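Local structure of SUMO-1 cysteine protease S273R (6LJ9) at residues E5-S10 and R243-S248; K21-S26 and D46-V51; F186-N191 and G233-F238; Q206-L209 and T214-T217. The protein probably cleaves the viral polyprotein precursors pp220 and pp62 into core-shell proteins as a cysteine protease, and helps the virus blunt host innate immunity. One frame throughout, in Å; residues are numbered along the deposited sequence.

Contact 1: E5-S10 and R243-S248; sequences EKITSS and RLDNVS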
loop_
_atom_site.group_PDB
_atom_site.type_symbol
_atom_site.label_atom_id
_atom_site.label_comp_id
_atom_site.label_asym_id
_atom_site.label_seq_id
_atom_site.Cartn_x
_atom_site.Cartn_y
_atom_site.Cartn_z
ATOM N N GLU B 5 7.253 -17.709 6.589
ATOM C CA GLU B 5 7.093 -17.708 5.141
ATOM C C GLU B 5 5.925 -16.841 4.689
ATOM O O GLU B 5 5.907 -16.402 3.534
ATOM C CB GLU B 5 6.895 -19.135 4.626
ATOM C CG GLU B 5 8.055 -20.079 4.888
ATOM C CD GLU B 5 7.820 -21.457 4.298
ATOM O OE1 GLU B 5 6.811 -21.633 3.582
ATOM O OE2 GLU B 5 8.641 -22.362 4.549
ATOM N N LYS B 6 4.955 -16.589 5.570
ATOM C CA LYS B 6 3.784 -15.805 5.186
ATOM C C LYS B 6 4.162 -14.366 4.853
ATOM O O LYS B 6 3.782 -13.841 3.800
ATOM C CB LYS B 6 2.738 -15.834 6.301
ATOM C CG LYS B 6 1.754 -16.987 6.225
ATOM C CD LYS B 6 0.640 -16.803 7.245
ATOM C CE LYS B 6 -0.504 -17.772 7.004
ATOM N NZ LYS B 6 -1.645 -17.512 7.925
ATOM N N ILE B 7 4.906 -13.710 5.744
ATOM C CA ILE B 7 5.231 -12.295 5.587
ATOM C C ILE B 7 6.211 -12.114 4.435
ATOM O O ILE B 7 6.758 -13.089 3.907
ATOM C CB ILE B 7 5.786 -11.700 6.895
ATOM C CG1 ILE B 7 7.154 -12.300 7.227
ATOM C CG2 ILE B 7 4.806 -11.931 8.038
ATOM C CD1 ILE B 7 7.735 -11.797 8.533
ATOM N N THR B 8 6.446 -10.861 4.044
ATOM C CA THR B 8 7.162 -10.541 2.817
ATOM C C THR B 8 8.640 -10.232 3.037
ATOM O O THR B 8 9.323 -9.835 2.087
ATOM C CB THR B 8 6.489 -9.359 2.115
ATOM O OG1 THR B 8 6.542 -8.203 2.959
ATOM C CG2 THR B 8 5.034 -9.682 1.804
ATOM N N SER B 9 9.151 -10.405 4.252
ATOM C CA SER B 9 10.549 -10.113 4.531
ATOM C C SER B 9 11.432 -11.316 4.206
ATOM O O SER B 9 10.956 -12.407 3.885
ATOM C CB SER B 9 10.733 -9.697 5.987
ATOM O OG SER B 9 10.253 -10.698 6.863
ATOM N N SER B 10 12.739 -11.103 4.305
ATOM C CA SER B 10 13.722 -12.112 3.943
ATOM C C SER B 10 14.957 -11.903 4.802
ATOM O O SER B 10 15.133 -10.831 5.395
ATOM C CB SER B 10 14.077 -12.033 2.451
ATOM O OG SER B 10 14.907 -10.916 2.180
ATOM N N ARG B 243 0.823 -8.066 10.676
ATOM C CA ARG B 243 -0.412 -7.324 10.442
ATOM C C ARG B 243 -0.283 -6.418 9.224
ATOM O O ARG B 243 -1.255 -6.214 8.486
ATOM C CB ARG B 243 -0.782 -6.503 11.678
ATOM C CG ARG B 243 -1.014 -7.324 12.937
ATOM C CD ARG B 243 -2.329 -8.084 12.898
ATOM N NE ARG B 243 -3.483 -7.189 12.924
ATOM C CZ ARG B 243 -4.246 -6.924 11.869
ATOM N NH1 ARG B 243 -3.983 -7.490 10.700
ATOM N NH2 ARG B 243 -5.275 -6.097 11.984
ATOM N N LEU B 244 0.913 -5.864 8.998
ATOM C CA LEU B 244 1.142 -5.047 7.811
ATOM C C LEU B 244 1.015 -5.877 6.541
ATOM O O LEU B 244 0.485 -5.399 5.530
ATOM C CB LEU B 244 2.518 -4.385 7.885
ATOM C CG LEU B 244 2.655 -3.159 8.790
ATOM C CD1 LEU B 244 4.102 -2.695 8.848
ATOM C CD2 LEU B 244 1.751 -2.034 8.307
ATOM N N ASP B 245 1.495 -7.121 6.569
ATOM C CA ASP B 245 1.324 -8.048 5.460
ATOM C C ASP B 245 -0.006 -8.788 5.516
ATOM O O ASP B 245 -0.155 -9.829 4.864
ATOM C CB ASP B 245 2.482 -9.046 5.416
ATOM C CG ASP B 245 3.775 -8.409 4.959
ATOM O OD1 ASP B 245 3.711 -7.369 4.268
ATOM O OD2 ASP B 245 4.853 -8.945 5.289
ATOM N N ASN B 246 -0.965 -8.273 6.288
ATOM C CA ASN B 246 -2.348 -8.742 6.287
ATOM C C ASN B 246 -2.495 -10.145 6.863
ATOM O O ASN B 246 -3.331 -10.926 6.405
ATOM C CB ASN B 246 -2.957 -8.673 4.881
ATOM C CG ASN B 246 -3.355 -7.263 4.490
ATOM O OD1 ASN B 246 -4.437 -6.790 4.847
ATOM N ND2 ASN B 246 -2.482 -6.579 3.760
ATOM N N VAL B 247 -1.689 -10.482 7.866
ATOM C CA VAL B 247 -1.953 -11.657 8.689
ATOM C C VAL B 247 -2.927 -11.240 9.783
ATOM O O VAL B 247 -2.637 -10.333 10.572
ATOM C CB VAL B 247 -0.659 -12.232 9.284
ATOM C CG1 VAL B 247 -0.974 -13.375 10.243
ATOM C CG2 VAL B 247 0.272 -12.705 8.177
ATOM N N SER B 248 -4.089 -11.888 9.825
ATOM C CA SER B 248 -5.126 -11.502 10.772
ATOM C C SER B 248 -4.655 -11.703 12.208
ATOM O O SER B 248 -3.830 -12.573 12.500
ATOM C CB SER B 248 -6.403 -12.308 10.522
ATOM O OG SER B 248 -7.412 -11.967 11.458
#
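Asp245 reaches from the end of helix 232-244 into the loop at Ile7 and Thr8, and its carboxylate carries most of the contact. Its CB points at segment 5-10. CG lies anti to the carbonyl carbon (chi1 -72°) and already touches the methyl of Thr8, with CG2 3.6 Å from Asp245 CG. Of the two oxygens, OD1 is bound by the hydroxyl of Tyr104, while OD2 is gripped twice by one residue. The backbone N of Thr8 donates to Asp245 OD2 at 2.8 Å, from well above the carboxylate plane. Thr8 OG1, itself bonded to Arg241 of helix 232-244, donates to the same Asp245 OD2 at 3.0 Å, on the syn side and less tilted. Both donors hold OD2 from the same face, and together with Tyr104 on OD1 they limit the rotation of the carboxylate. CB of Ile7 lies 3.3 Å from Asp245 OD2, placing an apolar carbon beside the charged oxygen, while the end of that side chain leads away.

The second patch is apolar and looser: CD of Lys6, in a poorly ordered side chain, lies 4.2 Å from Val247 CG2. Asn246, with positive phi, is the C' residue of a Schellman motif that ends helix 232-244 and turns the chain toward Val247. Arg243 NH1 bonds Val247 O at 3.1 Å across this turn, and its NH2 forms salt bridges with Glu184 and Asp175. The segment after helix 3-6 thus lies against the end of helix 232-244, with Ile7 packed on Phe265 of helix 259-269, and Val247 on Phe252 of helix 249-254.

Contact 2: K21-S26 and D46-V51; sequences KDSCLS and DSESCV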
loop_
_atom_site.group_PDB
_atom_site.type_symbol
_atom_site.label_atom_id
_atom_site.label_comp_id
_atom_site.label_asym_id
_atom_site.label_seq_id
_atom_site.Cartn_x
_atom_site.Cartn_y
_atom_site.Cartn_z
ATOM N N LYS B 21 18.466 -6.099 -4.422
ATOM C CA LYS B 21 18.410 -7.310 -3.606
ATOM C C LYS B 21 19.723 -8.091 -3.606
ATOM O O LYS B 21 20.129 -8.614 -2.563
ATOM C CB LYS B 21 17.262 -8.220 -4.061
ATOM C CG LYS B 21 15.875 -7.622 -3.883
ATOM C CD LYS B 21 14.791 -8.605 -4.308
ATOM C CE LYS B 21 13.401 -8.055 -4.030
ATOM N NZ LYS B 21 12.329 -9.032 -4.375
ATOM N N ASP B 22 20.390 -8.189 -4.757
ATOM C CA ASP B 22 21.657 -8.913 -4.816
ATOM C C ASP B 22 22.735 -8.191 -4.016
ATOM O O ASP B 22 23.273 -8.732 -3.043
ATOM C CB ASP B 22 22.089 -9.106 -6.274
ATOM C CG ASP B 22 21.915 -7.851 -7.107
ATOM O OD1 ASP B 22 21.590 -6.791 -6.532
ATOM O OD2 ASP B 22 22.099 -7.926 -8.341
ATOM N N SER B 23 23.061 -6.963 -4.409
ATOM C CA SER B 23 23.997 -6.119 -3.682
ATOM C C SER B 23 23.242 -4.943 -3.080
ATOM O O SER B 23 22.435 -4.303 -3.763
ATOM C CB SER B 23 25.117 -5.623 -4.601
ATOM O OG SER B 23 25.986 -4.738 -3.917
ATOM N N CYS B 24 23.496 -4.667 -1.801
ATOM C CA CYS B 24 22.840 -3.543 -1.145
ATOM C C CYS B 24 23.508 -2.211 -1.457
ATOM O O CYS B 24 22.892 -1.161 -1.248
ATOM C CB CYS B 24 22.816 -3.739 0.374
ATOM S SG CYS B 24 22.523 -5.424 0.963
ATOM N N LEU B 25 24.741 -2.228 -1.954
ATOM C CA LEU B 25 25.508 -1.004 -2.132
ATOM C C LEU B 25 25.122 -0.292 -3.423
ATOM O O LEU B 25 24.681 -0.911 -4.395
ATOM C CB LEU B 25 27.006 -1.309 -2.144
ATOM C CG LEU B 25 27.584 -1.923 -0.867
ATOM C CD1 LEU B 25 29.006 -2.413 -1.095
ATOM C CD2 LEU B 25 27.540 -0.918 0.270
ATOM N N SER B 26 25.295 1.028 -3.421
ATOM C CA SER B 26 25.113 1.803 -4.639
ATOM C C SER B 26 26.146 1.386 -5.679
ATOM O O SER B 26 27.245 0.931 -5.348
ATOM C CB SER B 26 25.233 3.300 -4.346
ATOM O OG SER B 26 24.305 3.702 -3.353
ATOM N N ASP B 46 31.984 -11.190 6.166
ATOM C CA ASP B 46 31.198 -12.035 5.273
ATOM C C ASP B 46 29.899 -11.333 4.897
ATOM O O ASP B 46 28.840 -11.960 4.793
ATOM C CB ASP B 46 30.921 -13.406 5.894
ATOM C CG ASP B 46 30.065 -13.327 7.142
ATOM O OD1 ASP B 46 29.894 -12.216 7.681
ATOM O OD2 ASP B 46 29.555 -14.382 7.581
ATOM N N SER B 47 29.966 -10.020 4.699
ATOM C CA SER B 47 28.809 -9.223 4.318
ATOM C C SER B 47 29.299 -7.848 3.895
ATOM O O SER B 47 30.369 -7.395 4.313
ATOM C CB SER B 47 27.795 -9.102 5.462
ATOM O OG SER B 47 28.332 -8.364 6.546
ATOM N N GLU B 48 28.497 -7.186 3.059
ATOM C CA GLU B 48 28.848 -5.844 2.608
ATOM C C GLU B 48 28.799 -4.836 3.747
ATOM O O GLU B 48 29.593 -3.889 3.770
ATOM C CB GLU B 48 27.921 -5.413 1.473
ATOM C CG GLU B 48 28.033 -6.272 0.225
ATOM C CD GLU B 48 27.067 -5.846 -0.862
ATOM O OE1 GLU B 48 26.011 -5.268 -0.528
ATOM O OE2 GLU B 48 27.366 -6.084 -2.049
ATOM N N SER B 49 27.879 -5.020 4.698
ATOM C CA SER B 49 27.803 -4.116 5.839
ATOM C C SER B 49 29.035 -4.228 6.728
ATOM O O SER B 49 29.477 -3.226 7.301
ATOM C CB SER B 49 26.535 -4.390 6.649
ATOM O OG SER B 49 26.513 -5.723 7.133
ATOM N N CYS B 50 29.600 -5.431 6.855
ATOM C CA CYS B 50 30.840 -5.583 7.609
ATOM C C CYS B 50 32.016 -4.940 6.887
ATOM O O CYS B 50 32.959 -4.470 7.535
ATOM C CB CYS B 50 31.123 -7.063 7.866
ATOM S SG CYS B 50 29.869 -7.913 8.843
ATOM N N VAL B 51 31.979 -4.910 5.553
ATOM C CA VAL B 51 33.075 -4.319 4.790
ATOM C C VAL B 51 33.108 -2.809 4.986
ATOM O O VAL B 51 34.143 -2.236 5.345
ATOM C CB VAL B 51 32.955 -4.688 3.302
ATOM C CG1 VAL B 51 33.986 -3.925 2.484
ATOM C CG2 VAL B 51 33.125 -6.185 3.111
#
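Glu48 turns its CG anti to the carbonyl carbon (chi1 -63°) and runs extended beyond it, which carries the carboxylate from the first turn of helix 48-51 to the loop at Ser23 and Cys24. Ser23 answers with OG anti to its own backbone N (chi1 177°), beside the carbonyl carbon, where the hydroxyl reaches the acid. Ser23 OG donates to Glu48 OE2 at 2.7 Å, and the backbone N of Cys24 donates to Glu48 OE1 at 2.9 Å. Each oxygen uses its syn lone pair, the one on the side of the other carboxylate oxygen, so the two adjacent donors hold the carboxylate in a two-pronged arrangement that limits its rotation. The N-H of Cys24 makes a bent bond, at 143°.

Cys24 also forms the disulfide with Cys14, so the glutamate binds the loop at the residue where it is covalently tied to an earlier part of the N-terminal region. The helix that bears Glu48 has Ser47 at its N-cap.

Beside the polar pair lies an apolar flank. Leu25 and Glu48 run antiparallel, side by side, with Leu25 CD1 4.1 Å from Glu48 CB and Leu25 CG 3.7 Å from Glu48 OE1. The leucine therefore lies along the aliphatic part of the acid as well as beside one oxygen. Among the short helices of the N-terminal region, Leu25 also touches Leu37 of helix 34-37 and Phe76, while Cys24 O accepts from Arg75 and Ser26 N donates to Glu71, both on helix 68-75.

Contact 3: F186-N191 and G233-F238; sequences FNSAGN and GPYSLF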
loop_
_atom_site.group_PDB
_atom_site.type_symbol
_atom_site.label_atom_id
_atom_site.label_comp_id
_atom_site.label_asym_id
_atom_site.label_seq_id
_atom_site.Cartn_x
_atom_site.Cartn_y
_atom_site.Cartn_z
ATOM N N PHE B 186 -0.804 -6.603 21.636
ATOM C CA PHE B 186 -0.232 -7.942 21.585
ATOM C C PHE B 186 0.842 -8.078 22.656
ATOM O O PHE B 186 1.810 -7.311 22.671
ATOM C CB PHE B 186 0.348 -8.243 20.204
ATOM C CG PHE B 186 1.088 -9.547 20.133
ATOM C CD1 PHE B 186 0.406 -10.750 20.225
ATOM C CD2 PHE B 186 2.463 -9.572 19.976
ATOM C CE1 PHE B 186 1.084 -11.953 20.163
ATOM C CE2 PHE B 186 3.147 -10.771 19.911
ATOM C CZ PHE B 186 2.457 -11.964 20.005
ATOM N N ASN B 187 0.662 -9.051 23.548
ATOM C CA ASN B 187 1.650 -9.407 24.563
ATOM C C ASN B 187 2.021 -10.867 24.340
ATOM O O ASN B 187 1.178 -11.756 24.502
ATOM C CB ASN B 187 1.104 -9.182 25.974
ATOM C CG ASN B 187 2.180 -9.281 27.048
ATOM O OD1 ASN B 187 3.120 -10.069 26.939
ATOM N ND2 ASN B 187 2.041 -8.475 28.094
ATOM N N SER B 188 3.279 -11.114 23.969
ATOM C CA SER B 188 3.716 -12.476 23.691
ATOM C C SER B 188 3.668 -13.366 24.926
ATOM O O SER B 188 3.638 -14.594 24.792
ATOM C CB SER B 188 5.133 -12.469 23.118
ATOM O OG SER B 188 6.051 -11.906 24.037
ATOM N N ALA B 189 3.660 -12.782 26.125
ATOM C CA ALA B 189 3.596 -13.580 27.341
ATOM C C ALA B 189 2.171 -13.947 27.724
ATOM O O ALA B 189 1.975 -14.887 28.503
ATOM C CB ALA B 189 4.269 -12.835 28.497
ATOM N N GLY B 190 1.177 -13.234 27.201
ATOM C CA GLY B 190 -0.210 -13.526 27.501
ATOM C C GLY B 190 -0.790 -12.775 28.675
ATOM O O GLY B 190 -1.762 -13.249 29.273
ATOM N N ASN B 191 -0.231 -11.619 29.025
ATOM C CA ASN B 191 -0.697 -10.838 30.162
ATOM C C ASN B 191 -1.526 -9.651 29.684
ATOM O O ASN B 191 -1.214 -9.031 28.664
ATOM C CB ASN B 191 0.481 -10.350 31.006
ATOM C CG ASN B 191 1.241 -11.489 31.658
ATOM O OD1 ASN B 191 0.645 -12.442 32.161
ATOM N ND2 ASN B 191 2.566 -11.398 31.649
ATOM N N GLY B 233 11.102 -8.647 22.150
ATOM C CA GLY B 233 11.364 -7.642 21.149
ATOM C C GLY B 233 11.013 -8.120 19.753
ATOM O O GLY B 233 10.200 -7.510 19.051
ATOM N N PRO B 234 11.637 -9.220 19.314
ATOM C CA PRO B 234 11.253 -9.798 18.014
ATOM C C PRO B 234 9.782 -10.165 17.922
ATOM O O PRO B 234 9.191 -10.050 16.841
ATOM C CB PRO B 234 12.153 -11.035 17.909
ATOM C CG PRO B 234 13.354 -10.681 18.711
ATOM C CD PRO B 234 12.849 -9.855 19.860
ATOM N N TYR B 235 9.175 -10.617 19.022
ATOM C CA TYR B 235 7.747 -10.925 19.006
ATOM C C TYR B 235 6.922 -9.686 18.682
ATOM O O TYR B 235 6.001 -9.737 17.858
ATOM C CB TYR B 235 7.317 -11.510 20.352
ATOM C CG TYR B 235 7.286 -13.021 20.410
ATOM C CD1 TYR B 235 6.282 -13.741 19.775
ATOM C CD2 TYR B 235 8.246 -13.728 21.122
ATOM C CE1 TYR B 235 6.246 -15.120 19.835
ATOM C CE2 TYR B 235 8.218 -15.105 21.188
ATOM C CZ TYR B 235 7.216 -15.797 20.543
ATOM O OH TYR B 235 7.187 -17.170 20.609
ATOM N N SER B 236 7.240 -8.559 19.324
ATOM C CA SER B 236 6.456 -7.345 19.124
ATOM C C SER B 236 6.626 -6.800 17.711
ATOM O O SER B 236 5.660 -6.331 17.099
ATOM C CB SER B 236 6.853 -6.288 20.154
ATOM O OG SER B 236 6.734 -6.792 21.473
ATOM N N LEU B 237 7.848 -6.850 17.179
ATOM C CA LEU B 237 8.079 -6.368 15.822
ATOM C C LEU B 237 7.437 -7.285 14.790
ATOM O O LEU B 237 6.933 -6.816 13.763
ATOM C CB LEU B 237 9.579 -6.233 15.561
ATOM C CG LEU B 237 10.278 -5.018 16.171
ATOM C CD1 LEU B 237 11.772 -5.097 15.923
ATOM C CD2 LEU B 237 9.709 -3.733 15.594
ATOM N N PHE B 238 7.446 -8.597 15.042
ATOM C CA PHE B 238 6.859 -9.536 14.092
ATOM C C PHE B 238 5.349 -9.365 14.004
ATOM O O PHE B 238 4.764 -9.527 12.927
ATOM C CB PHE B 238 7.209 -10.972 14.481
ATOM C CG PHE B 238 6.580 -12.012 13.596
ATOM C CD1 PHE B 238 7.163 -12.355 12.388
ATOM C CD2 PHE B 238 5.409 -12.651 13.973
ATOM C CE1 PHE B 238 6.588 -13.311 11.570
ATOM C CE2 PHE B 238 4.830 -13.609 13.160
ATOM C CZ PHE B 238 5.422 -13.938 11.957
#
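The backbones of Ser188 and Tyr235 pass 6.4 Å apart at their CA atoms, where the type I turn Asn187-Gly190 following strand 181-186 faces helix 232-244. Ser188 CB sits over one face of the Tyr235 ring in a CH-pi contact, 3.9 Å from the ring centroid and 27° off the normal. It is shifted toward the CG end, and its closest approach is 3.5 Å, from Ser188 CB to Tyr235 CG. The hydroxyl, placed between the backbone N and carbonyl carbon (chi1 61°), is bonded to Gln226, predicted to bind substrate. Tyr235 OH in turn is held by the carbonyl of Ile257.

Phe186 approaches the same helix turn obliquely: its CE2 lies 3.7 Å from Tyr235 O, and CZ 4.2 Å from Tyr235 CD1. Between Phe186 and Ser188 in the chain, Asn187 points its side chain away from the helix, its OD1 accepting from Ala189 N in an Asx turn and from His168.

The contact thus sets the loop bearing Asn187, like His168 an inferred active-site residue, beside the helix that begins at Cys232, the inferred nucleophile. Phe186 stacks on Tyr239 and meets Phe252 of helix 249-254 edge-to-face, and Tyr235 packs on Met262 of helix 259-269.

Contact 4: Q206-L209 and T214-T217; sequences QQLL and TVKT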
loop_
_atom_site.group_PDB
_atom_site.type_symbol
_atom_site.label_atom_id
_atom_site.label_comp_id
_atom_site.label_asym_id
_atom_site.label_seq_id
_atom_site.Cartn_x
_atom_site.Cartn_y
_atom_site.Cartn_z
ATOM N N GLN B 206 -12.659 6.386 20.734
ATOM C CA GLN B 206 -13.600 7.498 20.632
ATOM C C GLN B 206 -13.226 8.436 19.493
ATOM O O GLN B 206 -14.104 8.965 18.800
ATOM C CB GLN B 206 -13.664 8.261 21.954
ATOM C CG GLN B 206 -14.433 7.538 23.040
ATOM C CD GLN B 206 -15.876 7.281 22.657
ATOM O OE1 GLN B 206 -16.550 8.153 22.108
ATOM N NE2 GLN B 206 -16.356 6.075 22.938
ATOM N N GLN B 207 -11.926 8.659 19.289
ATOM C CA GLN B 207 -11.484 9.483 18.169
ATOM C C GLN B 207 -11.870 8.846 16.840
ATOM O O GLN B 207 -12.441 9.506 15.963
ATOM C CB GLN B 207 -9.972 9.701 18.242
ATOM C CG GLN B 207 -9.519 10.576 19.398
ATOM C CD GLN B 207 -8.022 10.817 19.394
ATOM O OE1 GLN B 207 -7.256 10.041 18.819
ATOM N NE2 GLN B 207 -7.596 11.899 20.034
ATOM N N LEU B 208 -11.575 7.554 16.678
ATOM C CA LEU B 208 -11.861 6.884 15.414
ATOM C C LEU B 208 -13.357 6.711 15.186
ATOM O O LEU B 208 -13.798 6.617 14.035
ATOM C CB LEU B 208 -11.152 5.530 15.368
ATOM C CG LEU B 208 -9.627 5.609 15.287
ATOM C CD1 LEU B 208 -9.016 4.220 15.238
ATOM C CD2 LEU B 208 -9.204 6.430 14.077
ATOM N N LEU B 209 -14.153 6.669 16.257
ATOM C CA LEU B 209 -15.602 6.599 16.107
ATOM C C LEU B 209 -16.194 7.870 15.514
ATOM O O LEU B 209 -17.384 7.878 15.178
ATOM C CB LEU B 209 -16.261 6.304 17.455
ATOM C CG LEU B 209 -16.329 4.835 17.877
ATOM C CD1 LEU B 209 -16.904 4.706 19.277
ATOM C CD2 LEU B 209 -17.152 4.033 16.881
ATOM N N THR B 214 -17.378 1.363 12.929
ATOM C CA THR B 214 -17.049 0.127 13.635
ATOM C C THR B 214 -15.593 0.180 14.075
ATOM O O THR B 214 -14.686 0.074 13.242
ATOM C CB THR B 214 -17.304 -1.095 12.755
ATOM O OG1 THR B 214 -18.610 -1.001 12.175
ATOM C CG2 THR B 214 -17.215 -2.369 13.582
ATOM N N VAL B 215 -15.371 0.344 15.376
ATOM C CA VAL B 215 -14.032 0.378 15.955
ATOM C C VAL B 215 -14.014 -0.559 17.154
ATOM O O VAL B 215 -14.811 -0.394 18.086
ATOM C CB VAL B 215 -13.615 1.799 16.374
ATOM C CG1 VAL B 215 -12.156 1.814 16.800
ATOM C CG2 VAL B 215 -13.855 2.789 15.242
ATOM N N LYS B 216 -13.110 -1.535 17.133
ATOM C CA LYS B 216 -12.962 -2.499 18.213
ATOM C C LYS B 216 -11.643 -2.280 18.942
ATOM O O LYS B 216 -10.625 -1.954 18.322
ATOM C CB LYS B 216 -13.007 -3.938 17.689
ATOM C CG LYS B 216 -14.343 -4.392 17.133
ATOM C CD LYS B 216 -14.273 -5.861 16.737
ATOM C CE LYS B 216 -15.567 -6.345 16.108
ATOM N NZ LYS B 216 -15.464 -7.766 15.670
ATOM N N THR B 217 -11.669 -2.459 20.259
ATOM C CA THR B 217 -10.462 -2.592 21.061
ATOM C C THR B 217 -10.258 -4.066 21.385
ATOM O O THR B 217 -11.203 -4.763 21.764
ATOM C CB THR B 217 -10.547 -1.777 22.353
ATOM O OG1 THR B 217 -11.625 -2.267 23.160
ATOM C CG2 THR B 217 -10.776 -0.305 22.043
#
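Apolar packing accounts for the whole meeting of Leu208 and Leu209 with Val215, which gives both of its methyls to the helix end. Val215 CG2 is the main point of contact: Leu208 CB and Leu209 CD2 each lie 3.9 Å from it, so the methyl is set between the two leucines. Its partner CG1 stands 4.1 Å from Leu208 CB. With CG1 anti to the backbone N (chi1 -173°), CG2 falls beside that N and faces the leucines. Leu208 meets the valine through its CB, whereas Leu209 comes to it with one tip methyl; the Leu209 and Val215 side chains lie at a slant to each other.

Polar bonding is left to the surroundings. Gln207 OE1 accepts from Met129 N, linking the helix to 129-134, and the backbones of Thr214 and Lys216 bond to Trp181 of the neighbouring strand.

The contact packs across the short connection between helix 195-208 and strand 215-220 in the beta-alpha-beta unit that starts with strand 181-186. Strand 215-220 is one of the two edge strands of the five-stranded mixed sheet, parallel to 181-186. Val215 also packs on Ile183 of strand 181-186 and Lys205 of the helix, and Leu208 on Trp181 and Met129.

From the N terminus, contact 1 opens at residues 5-10 and closes only at 243-248, spanning nearly the whole chain and tying the N-terminal segment to the end of helix 232-244; the other three contacts lie within this loop. Contact 2 closes early, within the N-terminal helical region, before contact 3 opens. Contact 3 runs from the end of strand 181-186 to helix 232-244 and encloses the short loop of contact 4, which joins helix 195-208 to strand 215-220. Contacts 1 and 3 share helix 232-244 and touch where Ile7 CD1 meets Phe238 CE1 at 3.6 Å. Contacts 2 and 4 lie on opposite sides of the chain's centre, their centres about 44 Å apart.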